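Local coordinates for histidine acid phosphatase (Bifidobacterium longum subsp. infantis, PDB 6RXD), which probably removes phosphate groups stepwise from inositol hexakisphosphate (phytate) and other inositol polyphosphates, and perhaps also the 3-phosphate of 2,3-bisphosphoglycerate, at residues K29-Y34 with T465-M470; N445-V450 with Y472-V477. All coordinates share one frame; numbering follows the deposited sequence.

Contact 1 of 2, residues K29-Y34 with T465-M470; sequences KAPKGY and TPIVRM
I467 meets A30 and P31 with its CD1 methyl, and Y34 with CD1, CG1 and CG2. Its CD1 lies 3.6 Å from CD of P31 and equally close to CD1 of Y34, while CB of A30 stands farther back, 4.3 Å from the same I467 CD1. The CG-CD side of the P31 ring meets the CD1 end of I467, whereas the Y34 side chain crosses that of I467 at about a right angle, and CD1 lies oblique to the tyrosine ring. The isoleucine torsion explains the fit: CG1 sits between the backbone N and the carbonyl carbon (chi1 59°), and the chain then runs extended to CD1, toward the proline and the tyrosine. The other branch, CG2, approaches CE1 of Y34 at 4.0 Å. This apolar cluster is the tight part of the contact, and V486 packs on I467 from elsewhere in the chain.

Toward T465 the fit is looser and wet. The T465 carbonyl O lies near the plane of the Y34 ring, at its edge, and a water fills in between. That water stands 2.6 Å from OH of Y34, in the plane of the ring, and donates a hydrogen bond to T465 O at 2.7 Å. On the outer side, K32 and G33 form the exposed corner of a type II turn, closed by Y34 N bonding to P31 O at 3.1 Å; G33 has the positive phi (97°) usual at the third position of this turn. The contact thus packs the turn leading into strand 34-44 against the start of strand 467-472 in the histidine phosphatase fold.

Contact 2 of 2, residues N445-V450 with Y472-V477; sequences NVQWDV and YNENEV
N445 and V446 pair with N473 and Y472 where a type I' turn, Y472 to N475, joins strand 467-472 to strand 475-477 as a tight beta hairpin beside strand 445-453.

Two hydrogen bonds link N445 and N473. The backbone N of N473 donates to N445 O at 2.8 Å, almost straight at 175°, and N473 OD1 accepts from N445 N at 2.9 Å. The asparagine side chain thus takes the place of a backbone acceptor just past the antiparallel, non-hydrogen-bonded pair V446-Y472.

Apolar contact is slight: CG2 of V446 touches CD1 of Y472 at 3.8 Å. The edge of the Y472 ring, swung away from its own backbone N (chi1 -178°), also meets N445 O; its hydroxyl bonds to V439 O.

Water and charge tie in E474. One water donates to N445 OD1 and accepts from E474 N; another joins Q447 NE2 to E474 OE2. E474 also bonds to Y16 and forms a salt bridge with R114, while R118 holds Q447 OE1. Finally, Q447 NE2 donates to N445 OD1 at 3.0 Å, with that oxygen in the Q447 amide plane but the nitrogen 39° out of the N445 carbonyl plane.

How the contacts relate
From the N terminus, the chain first passes through 29-34 and enters strand 34-44, then runs through most of the protein, adding strands 132-137, 181-183 and 391-398 to the sheet, before strand 445-453. Contact 1 closes this long loop of 430 residues when 465-470 arrives. Contact 2 closes a short one of 21 residues, between 445-450 and the hairpin at 472-477. The segments alternate, so the two loops cross. Both contacts reach the same mixed sheet: contact 1 brings the N-terminal loop onto strand 467-472, and contact 2 sets the following turn against strand 445-453. R469 joins them directly, with salt bridges to D449 and E476.

Contact 1 of 2, residues K29-Y34 with T465-M470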
loop_
_atom_site.group_PDB
_atom_site.type_symbol
_atom_site.label_atom_id
_atom_site.label_comp_id
_atom_site.label_asym_id
_atom_site.label_seq_id
_atom_site.Cartn_x
_atom_site.Cartn_y
_atom_site.Cartn_z
ATOM N N LYS A 29 -3.566 7.463 27.077
ATOM C CA LYS A 29 -4.587 8.471 27.336
ATOM C C LYS A 29 -3.986 9.873 27.213
ATOM O O LYS A 29 -2.845 10.109 27.602
ATOM C CB LYS A 29 -5.168 8.294 28.743
ATOM C CG LYS A 29 -5.643 6.876 29.049
ATOM C CD LYS A 29 -6.607 6.370 27.986
ATOM C CE LYS A 29 -7.235 5.039 28.383
ATOM N NZ LYS A 29 -8.112 4.515 27.296
ATOM N N ALA A 30 -4.764 10.806 26.682
ATOM C CA ALA A 30 -4.330 12.192 26.621
ATOM C C ALA A 30 -4.175 12.726 28.040
ATOM O O ALA A 30 -4.836 12.235 28.967
ATOM C CB ALA A 30 -5.335 13.024 25.836
ATOM N N PRO A 31 -3.295 13.722 28.222
ATOM C CA PRO A 31 -3.092 14.297 29.555
ATOM C C PRO A 31 -4.374 14.877 30.147
ATOM O O PRO A 31 -5.302 15.254 29.418
ATOM C CB PRO A 31 -2.059 15.407 29.318
ATOM C CG PRO A 31 -2.016 15.612 27.833
ATOM C CD PRO A 31 -2.375 14.298 27.225
ATOM N N LYS A 32 -4.418 14.921 31.476
ATOM C CA LYS A 32 -5.571 15.416 32.220
ATOM C C LYS A 32 -6.111 16.736 31.672
ATOM O O LYS A 32 -5.353 17.669 31.424
ATOM C CB LYS A 32 -5.195 15.584 33.699
ATOM C CG LYS A 32 -6.304 16.145 34.572
ATOM C CD LYS A 32 -5.879 16.189 36.034
ATOM C CE LYS A 32 -7.073 16.451 36.940
ATOM N NZ LYS A 32 -8.176 15.483 36.662
ATOM N N GLY A 33 -7.422 16.802 31.473
ATOM C CA GLY A 33 -8.060 18.030 31.030
ATOM C C GLY A 33 -8.292 18.102 29.533
ATOM O O GLY A 33 -8.998 18.992 29.053
ATOM N N TYR A 34 -7.693 17.173 28.791
ATOM C CA TYR A 34 -7.825 17.166 27.331
ATOM C C TYR A 34 -8.876 16.161 26.861
ATOM O O TYR A 34 -8.898 15.019 27.320
ATOM C CB TYR A 34 -6.458 16.891 26.673
ATOM C CG TYR A 34 -5.487 18.049 26.820
ATOM C CD1 TYR A 34 -5.218 18.891 25.748
ATOM C CD2 TYR A 34 -4.862 18.311 28.038
ATOM C CE1 TYR A 34 -4.335 19.961 25.870
ATOM C CE2 TYR A 34 -3.974 19.387 28.171
ATOM C CZ TYR A 34 -3.730 20.208 27.089
ATOM O OH TYR A 34 -2.860 21.276 27.214
ATOM N N THR A 465 -3.360 25.209 23.169
ATOM C CA THR A 465 -2.975 24.574 21.916
ATOM C C THR A 465 -3.459 23.126 21.887
ATOM O O THR A 465 -3.255 22.390 22.850
ATOM C CB THR A 465 -1.448 24.591 21.794
ATOM O OG1 THR A 465 -0.994 25.954 21.839
ATOM C CG2 THR A 465 -0.988 23.931 20.502
ATOM N N PRO A 466 -4.085 22.703 20.775
ATOM C CA PRO A 466 -4.526 21.306 20.628
ATOM C C PRO A 466 -3.333 20.359 20.586
ATOM O O PRO A 466 -2.221 20.784 20.281
ATOM C CB PRO A 466 -5.218 21.291 19.255
ATOM C CG PRO A 466 -5.545 22.742 18.962
ATOM C CD PRO A 466 -4.452 23.532 19.607
ATOM N N ILE A 467 -3.564 19.088 20.893
ATOM C CA ILE A 467 -2.477 18.116 20.921
ATOM C C ILE A 467 -2.819 16.911 20.055
ATOM O O ILE A 467 -3.989 16.613 19.812
ATOM C CB ILE A 467 -2.148 17.674 22.358
ATOM C CG1 ILE A 467 -3.373 17.048 23.027
ATOM C CG2 ILE A 467 -1.625 18.868 23.176
ATOM C CD1 ILE A 467 -3.050 16.393 24.367
ATOM N N VAL A 468 -1.786 16.234 19.559
ATOM C CA VAL A 468 -1.983 15.238 18.521
ATOM C C VAL A 468 -1.169 13.989 18.822
ATOM O O VAL A 468 -0.038 14.088 19.301
ATOM C CB VAL A 468 -1.509 15.806 17.155
ATOM C CG1 VAL A 468 -1.776 14.825 16.002
ATOM C CG2 VAL A 468 -2.169 17.172 16.848
ATOM N N ARG A 469 -1.726 12.822 18.502
ATOM C CA ARG A 469 -1.054 11.538 18.709
ATOM C C ARG A 469 -1.216 10.708 17.439
ATOM O O ARG A 469 -2.279 10.728 16.834
ATOM C CB ARG A 469 -1.715 10.822 19.902
ATOM C CG ARG A 469 -1.244 9.410 20.193
ATOM C CD ARG A 469 -2.095 8.338 19.482
ATOM N NE ARG A 469 -3.514 8.311 19.858
ATOM C CZ ARG A 469 -3.980 7.879 21.032
ATOM N NH1 ARG A 469 -3.140 7.481 21.973
ATOM N NH2 ARG A 469 -5.287 7.870 21.275
ATOM N N MET A 470 -0.169 9.982 17.038
ATOM C CA MET A 470 -0.203 9.197 15.797
ATOM C C MET A 470 -0.185 7.681 16.015
ATOM O O MET A 470 0.508 7.179 16.916
ATOM C CB MET A 470 0.978 9.586 14.887
ATOM C CG MET A 470 1.196 8.642 13.682
ATOM S SD MET A 470 2.227 9.379 12.395
ATOM C CE MET A 470 3.636 9.941 13.378
HETATM O O HOH W 1 -2.040 22.749 25.255
#

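Contact 2 of 2, residues N445-V450 with Y472-V477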
loop_
_atom_site.group_PDB
_atom_site.type_symbol
_atom_site.label_atom_id
_atom_site.label_comp_id
_atom_site.label_asym_id
_atom_site.label_seq_id
_atom_site.Cartn_x
_atom_site.Cartn_y
_atom_site.Cartn_z
ATOM N N ASN A 445 -1.869 2.242 6.983
ATOM C CA ASN A 445 -2.574 3.463 7.309
ATOM C C ASN A 445 -1.892 4.299 8.379
ATOM O O ASN A 445 -1.195 3.781 9.258
ATOM C CB ASN A 445 -4.035 3.168 7.691
ATOM C CG ASN A 445 -4.164 2.309 8.936
ATOM O OD1 ASN A 445 -4.349 2.816 10.044
ATOM N ND2 ASN A 445 -4.056 1.005 8.759
ATOM N N VAL A 446 -2.107 5.603 8.286
ATOM C CA VAL A 446 -1.658 6.526 9.308
ATOM C C VAL A 446 -2.908 7.184 9.862
ATOM O O VAL A 446 -3.772 7.603 9.098
ATOM C CB VAL A 446 -0.728 7.599 8.709
ATOM C CG1 VAL A 446 -0.465 8.716 9.725
ATOM C CG2 VAL A 446 0.599 6.954 8.234
ATOM N N GLN A 447 -3.021 7.251 11.183
ATOM C CA GLN A 447 -4.154 7.927 11.817
ATOM C C GLN A 447 -3.636 8.927 12.848
ATOM O O GLN A 447 -2.666 8.645 13.562
ATOM C CB GLN A 447 -5.065 6.900 12.493
ATOM C CG GLN A 447 -5.660 5.868 11.522
ATOM C CD GLN A 447 -6.686 4.982 12.174
ATOM O OE1 GLN A 447 -7.539 5.449 12.932
ATOM N NE2 GLN A 447 -6.614 3.689 11.882
ATOM N N TRP A 448 -4.264 10.096 12.925
ATOM C CA TRP A 448 -3.912 11.057 13.972
ATOM C C TRP A 448 -5.146 11.333 14.797
ATOM O O TRP A 448 -6.230 11.542 14.234
ATOM C CB TRP A 448 -3.465 12.395 13.378
ATOM C CG TRP A 448 -2.132 12.407 12.684
ATOM C CD1 TRP A 448 -1.285 11.355 12.481
ATOM C CD2 TRP A 448 -1.511 13.548 12.091
ATOM N NE1 TRP A 448 -0.169 11.780 11.789
ATOM C CE2 TRP A 448 -0.287 13.123 11.540
ATOM C CE3 TRP A 448 -1.874 14.894 11.980
ATOM C CZ2 TRP A 448 0.583 13.999 10.874
ATOM C CZ3 TRP A 448 -1.015 15.766 11.318
ATOM C CH2 TRP A 448 0.202 15.312 10.782
ATOM N N ASP A 449 -4.974 11.373 16.118
ATOM C CA ASP A 449 -6.038 11.805 17.024
ATOM C C ASP A 449 -5.697 13.175 17.585
ATOM O O ASP A 449 -4.546 13.426 17.938
ATOM C CB ASP A 449 -6.180 10.827 18.189
ATOM C CG ASP A 449 -6.556 9.435 17.739
ATOM O OD1 ASP A 449 -7.292 9.305 16.745
ATOM O OD2 ASP A 449 -6.104 8.462 18.374
ATOM N N VAL A 450 -6.698 14.052 17.683
ATOM C CA VAL A 450 -6.462 15.403 18.173
ATOM C C VAL A 450 -7.379 15.702 19.343
ATOM O O VAL A 450 -8.596 15.529 19.247
ATOM C CB VAL A 450 -6.699 16.459 17.068
ATOM C CG1 VAL A 450 -6.350 17.863 17.576
ATOM C CG2 VAL A 450 -5.878 16.125 15.834
ATOM N N TYR A 472 0.481 4.276 13.418
ATOM C CA TYR A 472 0.954 3.869 12.097
ATOM C C TYR A 472 0.715 2.368 12.031
ATOM O O TYR A 472 1.258 1.605 12.849
ATOM C CB TYR A 472 2.447 4.171 11.984
ATOM C CG TYR A 472 3.114 3.863 10.652
ATOM C CD1 TYR A 472 2.401 3.817 9.456
ATOM C CD2 TYR A 472 4.478 3.616 10.609
ATOM C CE1 TYR A 472 3.050 3.540 8.238
ATOM C CE2 TYR A 472 5.132 3.338 9.421
ATOM C CZ TYR A 472 4.423 3.305 8.241
ATOM O OH TYR A 472 5.109 3.053 7.075
ATOM N N ASN A 473 -0.137 1.948 11.102
ATOM C CA ASN A 473 -0.607 0.570 11.048
ATOM C C ASN A 473 -1.139 0.110 12.409
ATOM O O ASN A 473 -0.949 -1.039 12.833
ATOM C CB ASN A 473 0.498 -0.341 10.487
ATOM C CG ASN A 473 0.975 0.116 9.113
ATOM O OD1 ASN A 473 0.193 0.662 8.342
ATOM N ND2 ASN A 473 2.256 -0.102 8.802
ATOM N N GLU A 474 -1.821 1.047 13.068
ATOM C CA GLU A 474 -2.464 0.856 14.365
ATOM C C GLU A 474 -1.518 0.585 15.532
ATOM O O GLU A 474 -1.949 0.163 16.605
ATOM C CB GLU A 474 -3.617 -0.149 14.277
ATOM C CG GLU A 474 -4.878 0.497 13.680
ATOM C CD GLU A 474 -6.001 -0.488 13.446
ATOM O OE1 GLU A 474 -5.853 -1.333 12.540
ATOM O OE2 GLU A 474 -7.033 -0.415 14.158
ATOM N N ASN A 475 -0.230 0.862 15.335
ATOM C CA ASN A 475 0.709 0.914 16.450
ATOM C C ASN A 475 0.925 2.369 16.826
ATOM O O ASN A 475 1.163 3.201 15.954
ATOM C CB ASN A 475 2.050 0.295 16.054
ATOM C CG ASN A 475 1.933 -1.171 15.709
ATOM O OD1 ASN A 475 1.415 -1.967 16.503
ATOM N ND2 ASN A 475 2.394 -1.540 14.516
ATOM N N GLU A 476 0.836 2.681 18.112
ATOM C CA GLU A 476 1.120 4.046 18.559
ATOM C C GLU A 476 2.609 4.303 18.447
ATOM O O GLU A 476 3.432 3.525 18.954
ATOM C CB GLU A 476 0.635 4.259 20.000
ATOM C CG GLU A 476 0.798 5.699 20.509
ATOM C CD GLU A 476 0.035 5.934 21.800
ATOM O OE1 GLU A 476 -0.336 4.929 22.443
ATOM O OE2 GLU A 476 -0.212 7.107 22.163
ATOM N N VAL A 477 2.962 5.392 17.768
ATOM C CA VAL A 477 4.360 5.723 17.540
ATOM C C VAL A 477 4.595 7.191 17.846
ATOM O O VAL A 477 3.678 8.007 17.745
ATOM C CB VAL A 477 4.790 5.426 16.078
ATOM C CG1 VAL A 477 4.762 3.927 15.801
ATOM C CG2 VAL A 477 3.913 6.190 15.086
HETATM O O HOH W 2 -2.795 3.562 12.147
HETATM O O HOH W 3 -8.493 1.917 13.270
#